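Local coordinates for protein HIRA (Homo sapiens, PDB 5YJE), which cooperates with ASF1A to promote replication-independent chromatin assembly and acts as a trimer within the H3.3 histone chaperone complex, at residues 170-173 and 174-178; 265-268 and 269-273; 274-277 and 278-282; 292-295 and 296-300; 302-306 and 307-311. One frame throughout, in Å; residues are numbered along the deposited sequence.

Overall arrangement
All five contacts are local and come in order along the chain. Contact 1 stands apart, on the single-turn helix 172-175 that follows a four-stranded antiparallel sheet; its centre lies about 33 Å from that of contact 2 and about 25 Å from that of contact 3. Contacts 2 and 3 adjoin along helix 266-286, their centres about 13 Å apart. Contact 4 and then contact 5 lie on helix 290-307, contact 5 including the turn into helix 310-320. The two long helices run antiparallel, bringing contact 3 against contact 4 (centres about 10 Å apart) and contact 2 against contact 5 (about 13 Å). Contacts 1, 2 and 3 meet a second copy of HIRA in the trimer.

Contact 1: 170-173 and 174-178; sequences SLHS and ILAGS
Leu-175 folds back over Leu-171 within the single-turn helix 172-175, which directly follows strand 163-170, an outermost strand of a four-stranded antiparallel sheet consistent with a blade of the beta-propeller clan. From the backbone the Leu-175 side chain runs beside its own N, with CG anti to the carbonyl carbon (chi1 -73°), and this keeps it over the carbonyl of Leu-171. Its CB lies 3.4 Å from Leu-171 O, and CG is at a similar distance from the same oxygen. At the tip, CD1 reaches Leu-171 CB at 4.1 Å, while the side chain also meets Val-182. The same Leu-171 O accepts the backbone N of Leu-175.

Leu-171 CD2 touches Ile-174 CD1 at 4.2 Å, and both residues pack on Trp-212 of strand 211-217, in the following four-stranded sheet. Ile-174 also meets Leu-130 of the second subunit, and Ser-173 packs on Leu-131 of that subunit, so this short helix takes part in the trimer contact.

On another side of the turn, Ala-176 CB sits over one face of the His-172 imidazole, offset toward its rim and 4.2 Å from CE1. Ala-176 N bonds to His-172 O at 2.9 Å. The entry is an ST turn, in which Ser-170 OG accepts His-172 N at 3.0 Å. The exit is a type II beta turn with Gly-177 at positive phi; here Leu-175 O takes two bonds from one residue, Ser-178 N at 2.9 Å and Ser-178 OG at 2.6 Å, the hydroxyl lying on a lone pair in the carbonyl plane.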
# COMPACT_ATOMS: atom_id res chain seq x y z
N SER B 170 -2.02 -2.89 -14.54
CA SER B 170 -2.06 -3.24 -15.95
C SER B 170 -3.12 -4.31 -16.21
O SER B 170 -3.31 -5.24 -15.41
CB SER B 170 -0.70 -3.73 -16.43
OG SER B 170 -0.81 -4.10 -17.80
N LEU B 171 -3.83 -4.15 -17.31
CA LEU B 171 -4.75 -5.17 -17.81
C LEU B 171 -4.07 -6.15 -18.76
O LEU B 171 -4.76 -6.97 -19.38
CB LEU B 171 -5.95 -4.51 -18.50
CG LEU B 171 -6.99 -3.84 -17.60
CD1 LEU B 171 -8.13 -3.30 -18.46
CD2 LEU B 171 -7.53 -4.85 -16.62
N HIS B 172 -2.75 -6.08 -18.88
CA HIS B 172 -2.04 -6.89 -19.86
C HIS B 172 -2.15 -8.38 -19.54
O HIS B 172 -2.36 -9.20 -20.44
CB HIS B 172 -0.57 -6.45 -19.91
CG HIS B 172 0.30 -7.33 -20.75
ND1 HIS B 172 0.17 -7.41 -22.13
CD2 HIS B 172 1.32 -8.16 -20.42
CE1 HIS B 172 1.07 -8.25 -22.60
NE2 HIS B 172 1.78 -8.72 -21.59
N SER B 173 -2.03 -8.74 -18.27
CA SER B 173 -2.13 -10.13 -17.85
C SER B 173 -3.44 -10.75 -18.29
O SER B 173 -3.47 -11.87 -18.79
CB SER B 173 -2.00 -10.21 -16.33
OG SER B 173 -1.45 -11.43 -15.95
N ILE B 174 -4.54 -10.03 -18.11
CA ILE B 174 -5.87 -10.51 -18.45
C ILE B 174 -6.07 -10.55 -19.96
O ILE B 174 -6.78 -11.42 -20.48
CB ILE B 174 -6.91 -9.60 -17.77
CG1 ILE B 174 -6.93 -9.85 -16.28
CG2 ILE B 174 -8.30 -9.73 -18.39
CD1 ILE B 174 -7.92 -8.95 -15.64
N LEU B 175 -5.48 -9.60 -20.68
CA LEU B 175 -5.78 -9.44 -22.09
C LEU B 175 -4.90 -10.31 -22.97
O LEU B 175 -5.33 -10.71 -24.06
CB LEU B 175 -5.65 -7.96 -22.48
CG LEU B 175 -6.79 -7.08 -21.95
CD1 LEU B 175 -6.60 -5.62 -22.37
CD2 LEU B 175 -8.15 -7.63 -22.43
N ALA B 176 -3.69 -10.63 -22.52
CA ALA B 176 -2.81 -11.48 -23.32
C ALA B 176 -3.43 -12.86 -23.48
O ALA B 176 -3.89 -13.47 -22.50
CB ALA B 176 -1.43 -11.58 -22.67
N GLY B 177 -3.48 -13.35 -24.72
CA GLY B 177 -4.14 -14.59 -25.07
C GLY B 177 -5.62 -14.48 -25.31
O GLY B 177 -6.22 -15.44 -25.84
N SER B 178 -6.25 -13.36 -24.97
CA SER B 178 -7.68 -13.16 -25.19
C SER B 178 -7.93 -12.89 -26.67
O SER B 178 -7.04 -12.98 -27.51
CB SER B 178 -8.19 -12.01 -24.32
OG SER B 178 -7.82 -10.76 -24.90

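Contact 2: 265-268 and 269-273; sequences PHVV and QQETT. With SO4 (sulfate ion), chain E.
His-266 and Gln-270 stack one turn apart at the amino end of helix 266-286. Gln-270 CG lies over one face of the imidazole, displaced toward the rim, 3.7 Å from His-266 NE2 and 4.0 Å from the ring centroid, a CH-pi contact. The amide beyond it continues the overlap, its plane only 24° from that of the ring. The imidazole swings out opposite its own N (chi1 -176°), while the Gln-270 chain leaves beside its N and runs extended, which brings its CG and amide over the ring. His-266 N donates to sulfate O2 at 2.6 Å, and Pro-265 CA lies 3.4 Å from the same oxygen.

Alongside, Val-267 and Glu-271 lie side by side and point the same way, with CG2 of Val-267 4.1 Å from Glu-271 OE2. Beneath the side chains, Gln-270 N, Glu-271 N and Thr-272 N bond to the carbonyls four residues earlier.

Glu-307 of helix 290-307 braces the stack: its OE2 accepts Gln-270 NE2, and it also touches the His-266 ring. Gln-269 anchors a neighbouring face of the helix, bonding to Ala-259 O and Cys-225 O through NE2 and to Leu-261 N through OE1. Its own carbonyl O receives three donors, Thr-273 N and the hydroxyls of Thr-272 and Thr-273. Val-268 packs on Val-71 of the second subunit.

The sulfate probably comes from the crystallisation liquor; its position fits the pull of a helix amino end on an anion, through a backbone N-H that lies too early in the helix for an i-to-i-4 partner within it.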
# COMPACT_ATOMS: atom_id res chain seq x y z
N PRO B 265 -15.50 -43.13 -10.70
CA PRO B 265 -15.99 -43.54 -9.38
C PRO B 265 -16.45 -42.35 -8.55
O PRO B 265 -16.01 -41.21 -8.73
CB PRO B 265 -14.80 -44.24 -8.72
CG PRO B 265 -13.61 -43.96 -9.60
CD PRO B 265 -14.13 -43.63 -10.96
N HIS B 266 -17.35 -42.65 -7.61
CA HIS B 266 -18.01 -41.63 -6.81
C HIS B 266 -17.04 -40.65 -6.16
O HIS B 266 -17.37 -39.46 -5.99
CB HIS B 266 -18.85 -42.31 -5.74
CG HIS B 266 -19.64 -41.35 -4.91
ND1 HIS B 266 -20.44 -40.38 -5.47
CD2 HIS B 266 -19.79 -41.24 -3.57
CE1 HIS B 266 -21.03 -39.70 -4.50
NE2 HIS B 266 -20.66 -40.20 -3.34
N VAL B 267 -15.85 -41.13 -5.76
CA VAL B 267 -14.92 -40.26 -5.06
C VAL B 267 -14.52 -39.07 -5.94
O VAL B 267 -14.33 -37.96 -5.45
CB VAL B 267 -13.68 -41.06 -4.59
CG1 VAL B 267 -12.90 -41.57 -5.78
CG2 VAL B 267 -12.80 -40.19 -3.63
N VAL B 268 -14.39 -39.29 -7.25
CA VAL B 268 -14.02 -38.23 -8.17
C VAL B 268 -15.11 -37.16 -8.22
O VAL B 268 -14.82 -35.96 -8.27
CB VAL B 268 -13.72 -38.81 -9.56
CG1 VAL B 268 -13.37 -37.73 -10.54
CG2 VAL B 268 -12.60 -39.86 -9.49
N GLN B 269 -16.38 -37.58 -8.17
CA GLN B 269 -17.45 -36.59 -8.16
C GLN B 269 -17.50 -35.85 -6.83
O GLN B 269 -17.83 -34.66 -6.80
CB GLN B 269 -18.81 -37.24 -8.47
CG GLN B 269 -19.99 -36.26 -8.67
CD GLN B 269 -21.13 -36.85 -9.50
OE1 GLN B 269 -21.33 -38.06 -9.55
NE2 GLN B 269 -21.88 -35.99 -10.16
N GLN B 270 -17.17 -36.53 -5.73
CA GLN B 270 -17.03 -35.80 -4.48
C GLN B 270 -15.91 -34.77 -4.57
O GLN B 270 -16.04 -33.66 -4.05
CB GLN B 270 -16.78 -36.74 -3.32
CG GLN B 270 -17.97 -37.65 -2.98
CD GLN B 270 -17.61 -38.57 -1.81
OE1 GLN B 270 -16.62 -39.29 -1.88
NE2 GLN B 270 -18.38 -38.50 -0.73
N GLU B 271 -14.79 -35.12 -5.19
CA GLU B 271 -13.67 -34.19 -5.18
C GLU B 271 -13.96 -33.00 -6.09
O GLU B 271 -13.61 -31.86 -5.76
CB GLU B 271 -12.36 -34.90 -5.55
CG GLU B 271 -12.02 -36.03 -4.56
CD GLU B 271 -10.52 -36.27 -4.34
OE1 GLU B 271 -9.66 -35.72 -5.07
OE2 GLU B 271 -10.20 -37.02 -3.40
N THR B 272 -14.63 -33.25 -7.22
CA THR B 272 -15.03 -32.13 -8.06
C THR B 272 -16.07 -31.27 -7.36
O THR B 272 -16.02 -30.04 -7.45
CB THR B 272 -15.55 -32.61 -9.41
OG1 THR B 272 -16.74 -33.37 -9.21
CG2 THR B 272 -14.50 -33.45 -10.12
N THR B 273 -16.99 -31.89 -6.62
CA THR B 273 -18.00 -31.13 -5.90
C THR B 273 -17.35 -30.25 -4.82
O THR B 273 -17.70 -29.07 -4.68
CB THR B 273 -19.04 -32.07 -5.29
OG1 THR B 273 -19.73 -32.74 -6.35
CG2 THR B 273 -20.07 -31.31 -4.46
S SO4 E . -18.11 -46.11 -6.55
O1 SO4 E . -18.42 -47.40 -7.18
O2 SO4 E . -18.42 -45.07 -7.53
O3 SO4 E . -16.71 -46.08 -6.23
O4 SO4 E . -18.92 -45.88 -5.36

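Contact 3: 274-277 and 278-282; sequences LAYL and ENQVA
Four main-chain hydrogen bonds join residues 274-277 to 278-281, each from an N to the carbonyl four residues before: Glu-278 to Leu-274, Asn-279 to Ala-275, Gln-280 to Tyr-276 and Val-281 to Leu-277, all regular alpha-helical bonds.

The ring contact belongs to Tyr-276 and Gln-280. Gln-280 CG sits over one face of the phenol ring, shifted toward the rim, 3.6 Å from Tyr-276 CZ and 3.9 Å from the ring centroid, a CH-pi contact. A bend at chi2 (-57°) brings the amide back over the ring, and its chi3 leaves the planes 13° apart. Although Gln-280 NE2 comes 3.4 Å from Tyr-276 OH, the angle is poor for a hydrogen bond. At the other end of the amide, OE1 accepts from Gln-248 NE2.

Van der Waals contacts onto backbone carbonyls make the third group. The extended Glu-278 chain crosses Leu-274 at a slant, its CG 3.3 Å from Leu-274 O and its OE1 4.0 Å from Leu-274 CD2. Asn-279 folds over the carbonyl of Ala-275, its CG 3.2 Å from that O, without a side-chain bond to it.

The carboxylate of the buried Glu-278 is held from within the chain and from the second subunit: OE1 bonds to Tyr-300 OH at 2.8 Å, and OE2 accepts Arg-124 N of the second subunit. Ala-275 packs on Val-91 of that subunit too. Leu-274 meets Leu-304 while Val-281, further along, meets Tyr-293, so the two successive helices run in opposite directions: an antiparallel helical hairpin, here with one side of helix 266-286 turned to the neighbouring subunit.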
# COMPACT_ATOMS: atom_id res chain seq x y z
N LEU B 274 -16.40 -30.81 -4.08
CA LEU B 274 -15.67 -30.05 -3.07
C LEU B 274 -14.91 -28.89 -3.70
O LEU B 274 -14.99 -27.75 -3.23
CB LEU B 274 -14.70 -30.97 -2.33
CG LEU B 274 -14.92 -31.44 -0.89
CD1 LEU B 274 -13.59 -31.87 -0.33
CD2 LEU B 274 -15.52 -30.41 -0.00
N ALA B 275 -14.16 -29.16 -4.77
CA ALA B 275 -13.39 -28.13 -5.45
C ALA B 275 -14.31 -27.02 -5.95
O ALA B 275 -14.02 -25.83 -5.76
CB ALA B 275 -12.60 -28.73 -6.61
N TYR B 276 -15.44 -27.39 -6.54
CA TYR B 276 -16.40 -26.40 -7.01
C TYR B 276 -16.91 -25.53 -5.88
O TYR B 276 -16.94 -24.29 -6.00
CB TYR B 276 -17.57 -27.09 -7.70
CG TYR B 276 -18.71 -26.13 -8.01
CD1 TYR B 276 -18.57 -25.16 -9.00
CD2 TYR B 276 -19.91 -26.16 -7.29
CE1 TYR B 276 -19.59 -24.27 -9.29
CE2 TYR B 276 -20.95 -25.28 -7.58
CZ TYR B 276 -20.78 -24.34 -8.59
OH TYR B 276 -21.77 -23.45 -8.90
N LEU B 277 -17.37 -26.14 -4.78
CA LEU B 277 -17.97 -25.35 -3.71
C LEU B 277 -16.93 -24.47 -3.02
O LEU B 277 -17.23 -23.34 -2.62
CB LEU B 277 -18.70 -26.25 -2.71
CG LEU B 277 -20.00 -26.92 -3.19
CD1 LEU B 277 -20.47 -28.00 -2.22
CD2 LEU B 277 -21.12 -25.90 -3.43
N GLU B 278 -15.70 -24.96 -2.89
CA GLU B 278 -14.62 -24.14 -2.36
C GLU B 278 -14.31 -22.97 -3.30
O GLU B 278 -14.05 -21.86 -2.85
CB GLU B 278 -13.38 -25.00 -2.12
CG GLU B 278 -13.50 -25.92 -0.91
CD GLU B 278 -12.38 -26.99 -0.81
OE1 GLU B 278 -12.47 -27.84 0.10
OE2 GLU B 278 -11.42 -26.99 -1.62
N ASN B 279 -14.34 -23.22 -4.61
CA ASN B 279 -14.19 -22.16 -5.60
C ASN B 279 -15.27 -21.09 -5.43
O ASN B 279 -14.97 -19.90 -5.47
CB ASN B 279 -14.25 -22.74 -7.01
CG ASN B 279 -12.93 -23.34 -7.47
OD1 ASN B 279 -11.86 -22.94 -7.00
ND2 ASN B 279 -12.99 -24.30 -8.40
N GLN B 280 -16.52 -21.51 -5.25
CA GLN B 280 -17.63 -20.56 -5.06
C GLN B 280 -17.43 -19.72 -3.81
O GLN B 280 -17.60 -18.50 -3.84
CB GLN B 280 -18.96 -21.31 -4.97
CG GLN B 280 -19.43 -21.94 -6.26
CD GLN B 280 -19.54 -20.92 -7.38
OE1 GLN B 280 -18.54 -20.58 -8.01
NE2 GLN B 280 -20.76 -20.43 -7.63
N VAL B 281 -17.09 -20.37 -2.69
CA VAL B 281 -16.87 -19.66 -1.44
C VAL B 281 -15.74 -18.64 -1.60
O VAL B 281 -15.88 -17.46 -1.26
CB VAL B 281 -16.59 -20.67 -0.30
CG1 VAL B 281 -16.22 -19.98 1.01
CG2 VAL B 281 -17.79 -21.61 -0.09
N ALA B 282 -14.61 -19.10 -2.14
CA ALA B 282 -13.46 -18.23 -2.34
C ALA B 282 -13.81 -17.08 -3.29
O ALA B 282 -13.37 -15.95 -3.09
CB ALA B 282 -12.30 -19.05 -2.90

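Contact 4: 292-295 and 296-300; sequences EYRH and WLLVY
Trp-296, Leu-297, Leu-298 and Val-299 each give their N-H to the carbonyl of the residue four before, Glu-292 to His-295, in an unbroken alpha-helix with N-to-O distances of 2.9 to 3.0 Å. Adjacent in sequence, His-295 and Trp-296 form a T-shaped pair: the edge of the imidazole, at CD2, points onto a face of the indole. CD2 of His-295 is 3.9 Å from Trp-296 NE1, the imidazole and five-membered ring centroids are 4.9 Å apart, and the planes meet at 69°. One turn on, Val-299 CG2 covers a face of the same imidazole, 3.9 Å from CE1, a CH-pi contact. Thus the His-295 ring offers its edge to one neighbour and a face to the other.

Helix 290-307 is the second arm of the antiparallel hairpin with helix 266-286: Tyr-293 packs on Leu-285, and Trp-296 also meets Leu-244 of helix 243-247. Within the turn, Tyr-293 CE2 touches Leu-297 CD2 at 4.2 Å.

On another side, Arg-294 runs extended from CG to NE, its CG anti to the backbone N (chi1 172°), and turns one face of its guanidinium to Leu-298. CD1 of Leu-298 lies over the centre of that group, 3.8 Å from CZ. The positive charge is paired through NE with Glu-347 of helix 341-353; Leu-298 packs on Leu-348 of the same helix. Glu-292 OE2 accepts Ala-245 N.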
# COMPACT_ATOMS: atom_id res chain seq x y z
N GLU B 292 -23.63 -13.50 -0.76
CA GLU B 292 -23.24 -14.67 -1.54
C GLU B 292 -22.18 -15.49 -0.81
O GLU B 292 -22.19 -16.73 -0.88
CB GLU B 292 -22.75 -14.24 -2.93
CG GLU B 292 -23.91 -13.83 -3.85
CD GLU B 292 -23.46 -13.45 -5.26
OE1 GLU B 292 -22.40 -12.81 -5.40
OE2 GLU B 292 -24.17 -13.82 -6.22
N TYR B 293 -21.28 -14.82 -0.08
CA TYR B 293 -20.32 -15.54 0.73
C TYR B 293 -21.03 -16.40 1.77
O TYR B 293 -20.74 -17.59 1.90
CB TYR B 293 -19.34 -14.59 1.42
CG TYR B 293 -18.32 -15.34 2.26
CD1 TYR B 293 -17.23 -15.95 1.67
CD2 TYR B 293 -18.45 -15.46 3.64
CE1 TYR B 293 -16.29 -16.65 2.42
CE2 TYR B 293 -17.52 -16.15 4.41
CZ TYR B 293 -16.44 -16.75 3.79
OH TYR B 293 -15.49 -17.46 4.51
N ARG B 294 -21.95 -15.78 2.52
CA ARG B 294 -22.68 -16.53 3.54
C ARG B 294 -23.45 -17.69 2.92
O ARG B 294 -23.44 -18.81 3.44
CB ARG B 294 -23.62 -15.60 4.29
CG ARG B 294 -24.56 -16.32 5.23
CD ARG B 294 -25.47 -15.36 5.99
NE ARG B 294 -26.51 -16.11 6.67
CZ ARG B 294 -27.60 -16.59 6.07
NH1 ARG B 294 -27.78 -16.39 4.77
NH2 ARG B 294 -28.49 -17.28 6.77
N HIS B 295 -24.10 -17.45 1.78
CA HIS B 295 -24.86 -18.50 1.12
C HIS B 295 -23.97 -19.69 0.76
O HIS B 295 -24.26 -20.84 1.12
CB HIS B 295 -25.53 -17.94 -0.14
CG HIS B 295 -26.12 -19.00 -1.01
ND1 HIS B 295 -27.20 -19.76 -0.61
CD2 HIS B 295 -25.78 -19.44 -2.24
CE1 HIS B 295 -27.51 -20.61 -1.57
NE2 HIS B 295 -26.66 -20.44 -2.57
N TRP B 296 -22.87 -19.43 0.04
CA TRP B 296 -22.02 -20.52 -0.41
C TRP B 296 -21.27 -21.19 0.74
O TRP B 296 -21.02 -22.40 0.69
CB TRP B 296 -21.05 -20.02 -1.47
CG TRP B 296 -21.72 -19.79 -2.74
CD1 TRP B 296 -22.00 -18.60 -3.32
CD2 TRP B 296 -22.24 -20.80 -3.62
NE1 TRP B 296 -22.65 -18.79 -4.51
CE2 TRP B 296 -22.82 -20.13 -4.72
CE3 TRP B 296 -22.27 -22.20 -3.59
CZ2 TRP B 296 -23.42 -20.81 -5.77
CZ3 TRP B 296 -22.86 -22.88 -4.63
CH2 TRP B 296 -23.42 -22.18 -5.71
N LEU B 297 -20.89 -20.44 1.77
CA LEU B 297 -20.30 -21.06 2.94
C LEU B 297 -21.28 -22.03 3.58
O LEU B 297 -20.89 -23.10 4.05
CB LEU B 297 -19.86 -20.01 3.96
CG LEU B 297 -19.28 -20.57 5.27
CD1 LEU B 297 -17.92 -21.23 5.03
CD2 LEU B 297 -19.19 -19.49 6.37
N LEU B 298 -22.57 -21.68 3.58
CA LEU B 298 -23.55 -22.54 4.24
C LEU B 298 -23.84 -23.80 3.41
O LEU B 298 -23.98 -24.90 3.97
CB LEU B 298 -24.84 -21.78 4.50
CG LEU B 298 -24.51 -20.71 5.57
CD1 LEU B 298 -25.71 -19.83 6.00
CD2 LEU B 298 -23.74 -21.32 6.77
N VAL B 299 -23.90 -23.67 2.08
CA VAL B 299 -23.99 -24.86 1.24
C VAL B 299 -22.76 -25.74 1.44
O VAL B 299 -22.87 -26.96 1.58
CB VAL B 299 -24.15 -24.44 -0.23
CG1 VAL B 299 -24.05 -25.64 -1.13
CG2 VAL B 299 -25.46 -23.68 -0.44
N TYR B 300 -21.58 -25.13 1.46
CA TYR B 300 -20.34 -25.88 1.57
C TYR B 300 -20.27 -26.64 2.89
O TYR B 300 -19.84 -27.80 2.93
CB TYR B 300 -19.16 -24.93 1.44
CG TYR B 300 -17.80 -25.56 1.65
CD1 TYR B 300 -17.34 -26.58 0.82
CD2 TYR B 300 -16.97 -25.12 2.67
CE1 TYR B 300 -16.10 -27.15 1.02
CE2 TYR B 300 -15.73 -25.69 2.87
CZ TYR B 300 -15.30 -26.70 2.06
OH TYR B 300 -14.05 -27.24 2.28

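Contact 5: 302-306 and 307-311; sequences RYLVN and EGFEY
Gly-308, at positive phi (71°), ends helix 290-307 in a Schellman motif with Leu-304 and Val-305. Phe-309 N bonds to Leu-304 O at 2.7 Å in the carbonyl plane, while Gly-308 N reaches Val-305 O at 3.2 Å from above its carbonyl plane. Such a backbone favours glycine. Phe-309 then serves as the N-cap residue of helix 310-320 and the centre of an inverse gamma turn, so two helices meet within a few residues.

The turn folds Phe-309 back on the helix it has just left. Its CB lies 3.6 Å from Leu-304 CD2, the two side chains crossing at about a right angle, and its CE2 lies 3.9 Å from Tyr-303 CE2. Leu-274 of helix 266-286 also touches Phe-309, tying the turn to the hairpin partner.

Glu-307, just before the glycine, lies over the Tyr-303 ring. Its CG rests on one face, 3.4 Å from Tyr-303 CZ and 3.6 Å from the centroid, a CH-pi contact. A bend at chi2 (-64°) folds the chain over the ring, and the carboxylate plane ends 16° from that of the phenol. The methylene, rather than the probably charged carboxylate, makes the closest approach to the pi face, and the carboxylate, displaced beyond the ring, keeps its OE2 for Gln-270 of the neighbouring helix.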
# COMPACT_ATOMS: atom_id res chain seq x y z
N ARG B 302 -22.87 -27.59 4.72
CA ARG B 302 -23.84 -28.68 4.61
C ARG B 302 -23.24 -29.87 3.87
O ARG B 302 -23.42 -31.02 4.27
CB ARG B 302 -25.11 -28.17 3.92
CG ARG B 302 -26.17 -29.24 3.64
CD ARG B 302 -27.59 -28.67 3.62
NE ARG B 302 -27.66 -27.34 3.00
CZ ARG B 302 -27.73 -26.19 3.68
NH1 ARG B 302 -27.73 -26.18 5.01
NH2 ARG B 302 -27.79 -25.03 3.02
N TYR B 303 -22.50 -29.60 2.79
CA TYR B 303 -21.87 -30.68 2.05
C TYR B 303 -20.83 -31.41 2.89
O TYR B 303 -20.82 -32.64 2.93
CB TYR B 303 -21.22 -30.16 0.77
CG TYR B 303 -20.76 -31.28 -0.13
CD1 TYR B 303 -21.69 -32.05 -0.81
CD2 TYR B 303 -19.41 -31.57 -0.30
CE1 TYR B 303 -21.29 -33.08 -1.65
CE2 TYR B 303 -18.99 -32.61 -1.13
CZ TYR B 303 -19.94 -33.35 -1.80
OH TYR B 303 -19.56 -34.37 -2.64
N LEU B 304 -19.94 -30.66 3.54
CA LEU B 304 -18.92 -31.29 4.39
C LEU B 304 -19.56 -32.19 5.43
O LEU B 304 -19.04 -33.26 5.74
CB LEU B 304 -18.06 -30.23 5.08
CG LEU B 304 -17.23 -29.22 4.28
CD1 LEU B 304 -16.48 -28.29 5.22
CD2 LEU B 304 -16.27 -29.93 3.36
N VAL B 305 -20.70 -31.76 5.98
CA VAL B 305 -21.41 -32.59 6.95
C VAL B 305 -21.98 -33.84 6.28
O VAL B 305 -21.81 -34.96 6.77
CB VAL B 305 -22.50 -31.77 7.66
CG1 VAL B 305 -23.49 -32.68 8.36
CG2 VAL B 305 -21.87 -30.80 8.67
N ASN B 306 -22.66 -33.67 5.14
CA ASN B 306 -23.35 -34.78 4.48
C ASN B 306 -22.37 -35.90 4.12
O ASN B 306 -22.63 -37.08 4.39
CB ASN B 306 -24.08 -34.29 3.23
CG ASN B 306 -25.33 -33.49 3.56
OD1 ASN B 306 -25.79 -33.51 4.71
ND2 ASN B 306 -25.88 -32.78 2.56
N GLU B 307 -21.25 -35.55 3.49
CA GLU B 307 -20.25 -36.52 3.05
C GLU B 307 -19.24 -36.87 4.12
O GLU B 307 -18.38 -37.72 3.86
CB GLU B 307 -19.51 -35.99 1.82
CG GLU B 307 -20.41 -35.49 0.74
CD GLU B 307 -21.28 -36.57 0.18
OE1 GLU B 307 -22.51 -36.40 0.16
OE2 GLU B 307 -20.73 -37.62 -0.24
N GLY B 308 -19.31 -36.24 5.29
CA GLY B 308 -18.43 -36.53 6.40
C GLY B 308 -17.00 -36.08 6.22
O GLY B 308 -16.08 -36.85 6.50
N PHE B 309 -16.79 -34.83 5.77
CA PHE B 309 -15.44 -34.29 5.61
C PHE B 309 -15.00 -33.69 6.95
O PHE B 309 -15.17 -32.50 7.22
CB PHE B 309 -15.38 -33.27 4.48
CG PHE B 309 -15.39 -33.90 3.12
CD1 PHE B 309 -14.20 -34.34 2.55
CD2 PHE B 309 -16.57 -34.07 2.42
CE1 PHE B 309 -14.21 -34.93 1.30
CE2 PHE B 309 -16.57 -34.66 1.17
CZ PHE B 309 -15.40 -35.09 0.61
N GLU B 310 -14.41 -34.55 7.78
CA GLU B 310 -14.13 -34.24 9.18
C GLU B 310 -13.14 -33.08 9.33
O GLU B 310 -13.43 -32.08 9.99
CB GLU B 310 -13.60 -35.51 9.86
CG GLU B 310 -12.82 -36.39 8.87
CD GLU B 310 -12.26 -37.67 9.46
OE1 GLU B 310 -11.64 -38.45 8.68
OE2 GLU B 310 -12.41 -37.90 10.69
N TYR B 311 -11.96 -33.23 8.72
CA TYR B 311 -10.88 -32.29 8.97
C TYR B 311 -11.18 -30.92 8.37
O TYR B 311 -10.85 -29.88 8.97
CB TYR B 311 -9.58 -32.86 8.42
CG TYR B 311 -9.22 -34.21 9.02
CD1 TYR B 311 -8.62 -34.30 10.27
CD2 TYR B 311 -9.47 -35.40 8.33
CE1 TYR B 311 -8.29 -35.53 10.83
CE2 TYR B 311 -9.14 -36.63 8.87
CZ TYR B 311 -8.55 -36.69 10.12
OH TYR B 311 -8.22 -37.91 10.67